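Local coordinates for activator of Hsp90 ATPase homologue 1/2-like C-terminal domain-containing protein (Mycobacterium smegmatis, PDB 3UID) that probably acts as a type II toxin, like its Mycobacterium tuberculosis homologue linked to the hypoxic response, and belongs to the AHA1 family, at residues V41-D53 against G60-E72. Residues are numbered along the deposited sequence; the frame is centred on the assembly and turned at random. Where two conformers were deposited one is given.
Sequences VWGPPSHPATVVD and GRVTYFMTGPDGE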
ATOM      1  N   VAL A  41      -6.647   1.626   7.868  1.00  8.08           N
ATOM      2  CA  VAL A  41      -7.064   0.976   6.630  1.00  8.35           C
ATOM      3  C   VAL A  41      -6.313  -0.336   6.374  1.00 11.56           C
ATOM      4  O   VAL A  41      -6.831  -1.250   5.717  1.00 10.60           O
ATOM      5  CB  VAL A  41      -7.001   1.931   5.415  1.00  7.52           C
ATOM      6  CG1 VAL A  41      -7.935   3.131   5.667  1.00 10.11           C
ATOM      7  CG2 VAL A  41      -5.575   2.401   5.136  1.00  9.40           C
ATOM      8  N   TRP A  42      -5.108  -0.427   6.916  1.00  7.68           N
ATOM      9  CA  TRP A  42      -4.306  -1.647   6.819  1.00 10.37           C
ATOM     10  C   TRP A  42      -4.723  -2.707   7.837  1.00 13.46           C
ATOM     11  O   TRP A  42      -4.358  -3.882   7.697  1.00 13.09           O
ATOM     12  CB  TRP A  42      -2.827  -1.326   7.034  1.00  9.02           C
ATOM     13  CG  TRP A  42      -2.122  -0.765   5.860  1.00  8.24           C
ATOM     14  CD1 TRP A  42      -2.618  -0.598   4.597  1.00 11.83           C
ATOM     15  CD2 TRP A  42      -0.772  -0.294   5.826  1.00  7.72           C
ATOM     16  NE1 TRP A  42      -1.656  -0.056   3.779  1.00 14.03           N
ATOM     17  CE2 TRP A  42      -0.513   0.139   4.508  1.00  8.49           C
ATOM     18  CE3 TRP A  42       0.248  -0.211   6.774  1.00  8.51           C
ATOM     19  CZ2 TRP A  42       0.723   0.658   4.120  1.00 10.86           C
ATOM     20  CZ3 TRP A  42       1.484   0.312   6.380  1.00  9.30           C
ATOM     21  CH2 TRP A  42       1.706   0.728   5.069  1.00 11.54           C
ATOM     22  N   GLY A  43      -5.470  -2.287   8.858  1.00  9.81           N
ATOM     23  CA  GLY A  43      -5.836  -3.155   9.972  1.00  9.42           C
ATOM     24  C   GLY A  43      -7.317  -3.183  10.320  1.00  8.61           C
ATOM     25  O   GLY A  43      -7.729  -2.654  11.362  1.00 12.06           O
ATOM     26  N   PRO A  44      -8.126  -3.842   9.480  1.00  9.72           N
ATOM     27  CA  PRO A  44      -9.502  -4.160   9.880  1.00  9.11           C
ATOM     28  C   PRO A  44      -9.469  -5.099  11.102  1.00  9.42           C
ATOM     29  O   PRO A  44      -8.406  -5.637  11.437  1.00  9.41           O
ATOM     30  CB  PRO A  44     -10.066  -4.867   8.646  1.00 13.69           C
ATOM     31  CG  PRO A  44      -8.880  -5.456   7.971  1.00 16.14           C
ATOM     32  CD  PRO A  44      -7.710  -4.576   8.272  1.00  9.70           C
ATOM     33  N   PRO A  45     -10.605  -5.276  11.789  1.00 11.36           N
ATOM     34  CA  PRO A  45     -10.616  -6.022  13.055  1.00 14.20           C
ATOM     35  C   PRO A  45      -9.976  -7.410  12.964  1.00 14.04           C
ATOM     36  O   PRO A  45      -9.257  -7.810  13.890  1.00 12.99           O
ATOM     37  CB  PRO A  45     -12.110  -6.148  13.362  1.00 21.29           C
ATOM     38  CG  PRO A  45     -12.721  -4.957  12.704  1.00 21.59           C
ATOM     39  CD  PRO A  45     -11.948  -4.787  11.430  1.00 17.44           C
ATOM     40  N   SER A  46     -10.227  -8.127  11.869  1.00 12.07           N
ATOM     41  CA  SER A  46      -9.705  -9.485  11.707  1.00 12.33           C
ATOM     42  C   SER A  46      -8.218  -9.561  11.351  1.00 13.92           C
ATOM     43  O   SER A  46      -7.598 -10.605  11.538  1.00 15.38           O
ATOM     44  CB  SER A  46     -10.517 -10.268  10.672  1.00 15.55           C
ATOM     45  OG  SER A  46     -10.341  -9.726   9.381  1.00 17.85           O
ATOM     46  N   HIS A  47      -7.654  -8.474  10.833  1.00  9.32           N
ATOM     47  CA  HIS A  47      -6.252  -8.447  10.408  1.00  9.00           C
ATOM     48  C   HIS A  47      -5.537  -7.202  10.913  1.00 10.16           C
ATOM     49  O   HIS A  47      -5.244  -6.284  10.130  1.00 10.89           O
ATOM     50  CB  HIS A  47      -6.161  -8.506   8.879  1.00 10.12           C
ATOM     51  CG  HIS A  47      -6.585  -9.822   8.308  1.00 16.26           C
ATOM     52  ND1 HIS A  47      -7.907 -10.200   8.208  1.00 20.96           N
ATOM     53  CD2 HIS A  47      -5.857 -10.866   7.851  1.00 11.92           C
ATOM     54  CE1 HIS A  47      -7.976 -11.416   7.693  1.00 19.11           C
ATOM     55  NE2 HIS A  47      -6.746 -11.842   7.468  1.00 17.80           N
ATOM     56  N   PRO A  48      -5.248  -7.165  12.222  1.00  9.60           N
ATOM     57  CA  PRO A  48      -4.640  -5.994  12.860  1.00 11.30           C
ATOM     58  C   PRO A  48      -3.332  -5.582  12.203  1.00 12.41           C
ATOM     59  O   PRO A  48      -2.548  -6.427  11.745  1.00 13.51           O
ATOM     60  CB  PRO A  48      -4.377  -6.471  14.290  1.00 12.97           C
ATOM     61  CG  PRO A  48      -5.339  -7.589  14.508  1.00 14.37           C
ATOM     62  CD  PRO A  48      -5.482  -8.261  13.185  1.00  9.15           C
ATOM     63  N   ALA A  49      -3.101  -4.275  12.174  1.00  9.38           N
ATOM     64  CA  ALA A  49      -1.865  -3.721  11.672  1.00 11.23           C
ATOM     65  C   ALA A  49      -1.371  -2.677  12.658  1.00 10.84           C
ATOM     66  O   ALA A  49      -2.146  -2.133  13.458  1.00 11.18           O
ATOM     67  CB  ALA A  49      -2.093  -3.091  10.302  1.00  9.24           C
ATOM     68  N   THR A  50      -0.073  -2.417  12.609  1.00 10.43           N
ATOM     69  CA  THR A  50       0.514  -1.326  13.364  1.00  7.61           C
ATOM     70  C   THR A  50       1.457  -0.553  12.449  1.00 10.82           C
ATOM     71  O   THR A  50       2.309  -1.141  11.782  1.00 11.43           O
ATOM     72  CB  THR A  50       1.323  -1.859  14.544  1.00 12.18           C
ATOM     73  OG1 THR A  50       0.466  -2.606  15.410  1.00 15.33           O
ATOM     74  CG2 THR A  50       1.946  -0.703  15.329  1.00 18.13           C
ATOM     75  N   VAL A  51       1.300   0.763  12.416  1.00  8.86           N
ATOM     76  CA  VAL A  51       2.311   1.611  11.788  1.00  9.34           C
ATOM     77  C   VAL A  51       3.232   2.073  12.906  1.00  9.84           C
ATOM     78  O   VAL A  51       2.800   2.720  13.870  1.00 11.24           O
ATOM     79  CB  VAL A  51       1.679   2.792  11.022  1.00  8.37           C
ATOM     80  CG1 VAL A  51       2.737   3.807  10.590  1.00  7.05           C
ATOM     81  CG2 VAL A  51       0.895   2.269   9.820  1.00  9.91           C
ATOM     82  N   VAL A  52       4.491   1.669  12.805  1.00  8.37           N
ATOM     83  CA  VAL A  52       5.461   1.895  13.870  1.00 10.59           C
ATOM     84  C   VAL A  52       6.150   3.241  13.681  1.00 12.00           C
ATOM     85  O   VAL A  52       5.850   4.203  14.403  1.00 14.87           O
ATOM     86  CB  VAL A  52       6.448   0.712  13.970  1.00 10.87           C
ATOM     87  CG1 VAL A  52       7.484   0.960  15.065  1.00 12.49           C
ATOM     88  CG2 VAL A  52       5.672  -0.581  14.276  1.00 11.20           C
ATOM     89  N   ASP A  53       7.050   3.329  12.705  1.00 10.44           N
ATOM     90  CA  ASP A  53       7.664   4.605  12.369  1.00  8.97           C
ATOM     91  C   ASP A  53       7.031   5.104  11.088  1.00  8.62           C
ATOM     92  O   ASP A  53       6.633   4.309  10.241  1.00  9.40           O
ATOM     93  CB  ASP A  53       9.177   4.459  12.165  1.00  9.68           C
ATOM     94  CG  ASP A  53       9.898   4.033  13.421  1.00 18.25           C
ATOM     95  OD1 ASP A  53       9.467   4.430  14.523  1.00 20.26           O
ATOM     96  OD2 ASP A  53      10.895   3.299  13.295  1.00 35.78           O
ATOM     97  N   GLY A  60      12.803   9.461   4.160  1.00 13.63           N
ATOM     98  CA  GLY A  60      12.116   8.977   5.341  1.00 15.38           C
ATOM     99  C   GLY A  60      11.835   7.492   5.257  1.00 12.96           C
ATOM    100  O   GLY A  60      12.080   6.860   4.230  1.00 13.16           O
ATOM    101  N   ARG A  61      11.347   6.934   6.357  1.00 13.36           N
ATOM    102  CA  ARG A  61      10.953   5.534   6.404  1.00 10.51           C
ATOM    103  C   ARG A  61       9.558   5.382   6.981  1.00 10.82           C
ATOM    104  O   ARG A  61       9.128   6.164   7.841  1.00 14.10           O
ATOM    105  CB  ARG A  61      11.931   4.728   7.257  1.00 17.67           C
ATOM    106  CG  ARG A  61      13.239   4.459   6.595  1.00 25.71           C
ATOM    107  CD  ARG A  61      13.998   3.374   7.330  1.00 32.99           C
ATOM    108  NE  ARG A  61      15.291   3.132   6.700  1.00 30.83           N
ATOM    109  CZ  ARG A  61      15.685   1.962   6.211  1.00 24.82           C
ATOM    110  NH1 ARG A  61      14.893   0.896   6.294  1.00 23.06           N
ATOM    111  NH2 ARG A  61      16.887   1.857   5.659  1.00 23.87           N
ATOM    112  N   VAL A  62       8.848   4.368   6.500  1.00  8.99           N
ATOM    113  CA  VAL A  62       7.638   3.889   7.158  1.00 11.18           C
ATOM    114  C   VAL A  62       7.876   2.433   7.509  1.00 12.86           C
ATOM    115  O   VAL A  62       8.277   1.643   6.653  1.00 11.53           O
ATOM    116  CB  VAL A  62       6.402   3.989   6.263  1.00 11.24           C
ATOM    117  CG1 VAL A  62       5.161   3.458   6.997  1.00 12.74           C
ATOM    118  CG2 VAL A  62       6.191   5.430   5.802  1.00 11.04           C
ATOM    119  N   THR A  63       7.632   2.071   8.759  1.00  8.58           N
ATOM    120  CA  THR A  63       7.780   0.669   9.175  1.00 10.90           C
ATOM    121  C   THR A  63       6.469   0.158   9.739  1.00 11.22           C
ATOM    122  O   THR A  63       5.750   0.894  10.398  1.00  9.41           O
ATOM    123  CB  THR A  63       8.908   0.479  10.193  1.00 10.76           C
ATOM    124  OG1 THR A  63       8.628   1.227  11.392  1.00 11.47           O
ATOM    125  CG2 THR A  63      10.223   0.959   9.594  1.00 11.05           C
ATOM    126  N   TYR A  64       6.135  -1.095   9.467  1.00  7.16           N
ATOM    127  CA  TYR A  64       4.790  -1.570   9.797  1.00 10.88           C
ATOM    128  C   TYR A  64       4.711  -3.066  10.075  1.00 14.59           C
ATOM    129  O   TYR A  64       5.542  -3.860   9.598  1.00 11.88           O
ATOM    130  CB  TYR A  64       3.828  -1.244   8.647  1.00 13.17           C
ATOM    131  CG  TYR A  64       4.264  -1.820   7.321  1.00  9.95           C
ATOM    132  CD1 TYR A  64       4.936  -1.032   6.392  1.00 11.50           C
ATOM    133  CD2 TYR A  64       4.044  -3.160   7.013  1.00 17.45           C
ATOM    134  CE1 TYR A  64       5.354  -1.556   5.177  1.00 16.00           C
ATOM    135  CE2 TYR A  64       4.467  -3.692   5.801  1.00 16.41           C
ATOM    136  CZ  TYR A  64       5.113  -2.877   4.889  1.00 17.64           C
ATOM    137  OH  TYR A  64       5.541  -3.396   3.686  1.00 24.96           O
ATOM    138  N   PHE A  65       3.705  -3.442  10.852  1.00  9.30           N
ATOM    139  CA  PHE A  65       3.307  -4.836  10.989  1.00 11.31           C
ATOM    140  C   PHE A  65       1.949  -5.006  10.342  1.00 14.89           C
ATOM    141  O   PHE A  65       1.086  -4.135  10.464  1.00 10.03           O
ATOM    142  CB  PHE A  65       3.190  -5.246  12.461  1.00  9.51           C
ATOM    143  CG  PHE A  65       4.464  -5.120  13.239  1.00  7.37           C
ATOM    144  CD1 PHE A  65       5.644  -5.630  12.742  1.00  9.90           C
ATOM    145  CD2 PHE A  65       4.473  -4.493  14.477  1.00 12.27           C
ATOM    146  CE1 PHE A  65       6.820  -5.527  13.466  1.00 12.89           C
ATOM    147  CE2 PHE A  65       5.645  -4.388  15.211  1.00 16.42           C
ATOM    148  CZ  PHE A  65       6.823  -4.905  14.699  1.00 12.95           C
ATOM    149  N   MET A  66       1.761  -6.141   9.678  1.00  9.52           N
ATOM    150  CA  MET A  66       0.470  -6.469   9.107  0.50 11.20           C
ATOM    151  C   MET A  66       0.133  -7.907   9.443  1.00 10.77           C
ATOM    152  O   MET A  66       1.003  -8.684   9.845  1.00 13.10           O
ATOM    153  CB  MET A  66       0.473  -6.290   7.589  0.50 15.66           C
ATOM    154  CG  MET A  66       0.701  -4.867   7.118  0.50 21.84           C
ATOM    155  SD  MET A  66       0.782  -4.805   5.324  0.50 13.89           S
ATOM    156  CE  MET A  66      -0.820  -5.461   4.897  0.50 13.24           C
ATOM    157  N   THR A  67      -1.143  -8.245   9.305  1.00 10.67           N
ATOM    158  CA  THR A  67      -1.591  -9.620   9.467  1.00 12.38           C
ATOM    159  C   THR A  67      -1.942 -10.173   8.090  1.00 14.73           C
ATOM    160  O   THR A  67      -2.843  -9.663   7.430  1.00 18.25           O
ATOM    161  CB  THR A  67      -2.843  -9.705  10.342  1.00 12.49           C
ATOM    162  OG1 THR A  67      -2.560  -9.131  11.616  1.00 11.32           O
ATOM    163  CG2 THR A  67      -3.258 -11.154  10.536  1.00 13.30           C
ATOM    164  N   GLY A  68      -1.211 -11.191   7.645  1.00 13.63           N
ATOM    165  CA  GLY A  68      -1.501 -11.859   6.384  1.00 13.19           C
ATOM    166  C   GLY A  68      -2.826 -12.601   6.320  1.00 13.19           C
ATOM    167  O   GLY A  68      -3.511 -12.767   7.319  1.00 13.58           O
ATOM    168  N   PRO A  69      -3.201 -13.058   5.119  1.00 17.75           N
ATOM    169  CA  PRO A  69      -4.497 -13.710   4.897  1.00 20.68           C
ATOM    170  C   PRO A  69      -4.770 -14.830   5.900  1.00 22.75           C
ATOM    171  O   PRO A  69      -5.888 -14.945   6.400  1.00 29.42           O
ATOM    172  CB  PRO A  69      -4.346 -14.297   3.491  1.00 24.66           C
ATOM    173  CG  PRO A  69      -3.409 -13.352   2.809  1.00 27.59           C
ATOM    174  CD  PRO A  69      -2.420 -12.942   3.875  1.00 24.15           C
ATOM    175  N   ASP A  70      -3.755 -15.635   6.188  1.00 17.23           N
ATOM    176  CA  ASP A  70      -3.901 -16.772   7.087  1.00 15.93           C
ATOM    177  C   ASP A  70      -3.653 -16.436   8.556  1.00 15.54           C
ATOM    178  O   ASP A  70      -3.674 -17.321   9.398  1.00 12.83           O
ATOM    179  CB  ASP A  70      -2.969 -17.909   6.656  1.00 19.82           C
ATOM    180  CG  ASP A  70      -1.505 -17.495   6.668  1.00 26.85           C
ATOM    181  OD1 ASP A  70      -1.216 -16.303   6.921  1.00 33.92           O
ATOM    182  OD2 ASP A  70      -0.642 -18.365   6.419  1.00 30.18           O
ATOM    183  N   GLY A  71      -3.424 -15.159   8.868  1.00 12.15           N
ATOM    184  CA  GLY A  71      -3.181 -14.765  10.246  1.00 15.08           C
ATOM    185  C   GLY A  71      -1.722 -14.544  10.606  1.00 16.50           C
ATOM    186  O   GLY A  71      -1.418 -14.110  11.723  1.00 13.85           O
ATOM    187  N   GLU A  72      -0.811 -14.854   9.685  1.00 13.97           N
ATOM    188  CA  GLU A  72       0.617 -14.685   9.973  1.00 12.51           C
ATOM    189  C   GLU A  72       0.999 -13.212  10.065  1.00 12.23           C
ATOM    190  O   GLU A  72       0.764 -12.442   9.135  1.00 13.22           O
ATOM    191  CB  GLU A  72       1.489 -15.353   8.908  1.00 18.88           C
ATOM    192  CG  GLU A  72       1.360 -16.850   8.835  1.00 21.72           C
ATOM    193  CD  GLU A  72       2.292 -17.472   7.803  1.00 31.38           C
ATOM    194  OE1 GLU A  72       3.524 -17.273   7.901  1.00 38.21           O
ATOM    195  OE2 GLU A  72       1.791 -18.155   6.889  1.00 34.35           O
TER
HETATM  196  O   HOH W   1      -2.998  -6.294   8.468  1.00 13.36           O
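Thr50 and Phe65 form the hydrogen-bonded pair of an antiparallel ladder between strands 50-53 and 61-67, with Phe65 N reaching Thr50 O at 2.8 Å and Thr50 N returning to Phe65 O at 3.0 Å. Val51 and Tyr64 make the next, non-hydrogen-bonded pair. Then comes a classic beta bulge: Val52 and Asp53 both face Thr63, whose carbonyl accepts from Val52 N and whose own N donates to Asp53 O. The Thr63 hydroxyl sits between backbone N and carbonyl carbon (chi1 62°), which lets OG1 take the extra amide, Asp53 N, at 2.9 Å. Thr67 OG1 donates to Pro48 O at 2.7 Å, in the carbonyl plane on a lone pair. A water bridges Trp42 O, His47 O and Thr67 N. The His47 ring turns its edge to the carbonyls of Thr67, Gly68 and Pro69, with a weak but nearly straight bond from NE2 to Pro69 O, while Ser46 OG and His47 ND1 share a 2.7 Å hydrogen bond.

On the Tyr64 face, Trp42 points its six-membered ring edge-first at the Tyr64 ring, planes at 67°, and its CZ3 lies 3.6 Å from Tyr64 CB. In one of two conformers, Met66 SD stands well above the same Trp42 ring, 5.0 Å from its centroid, a tentative Met-aromatic contact. Trp78 meets both aromatic rings, and Tyr64 OH bonds to Asp93. On the opposite face, Phe65 CE2 touches Val52 CG2 at 3.9 Å, near Phe100. This is a bulged beta hairpin, joined by Trp42 to helix 35-42, at the edge of the antiparallel sheet of an SRPBCC (Bet v 1-like) fold.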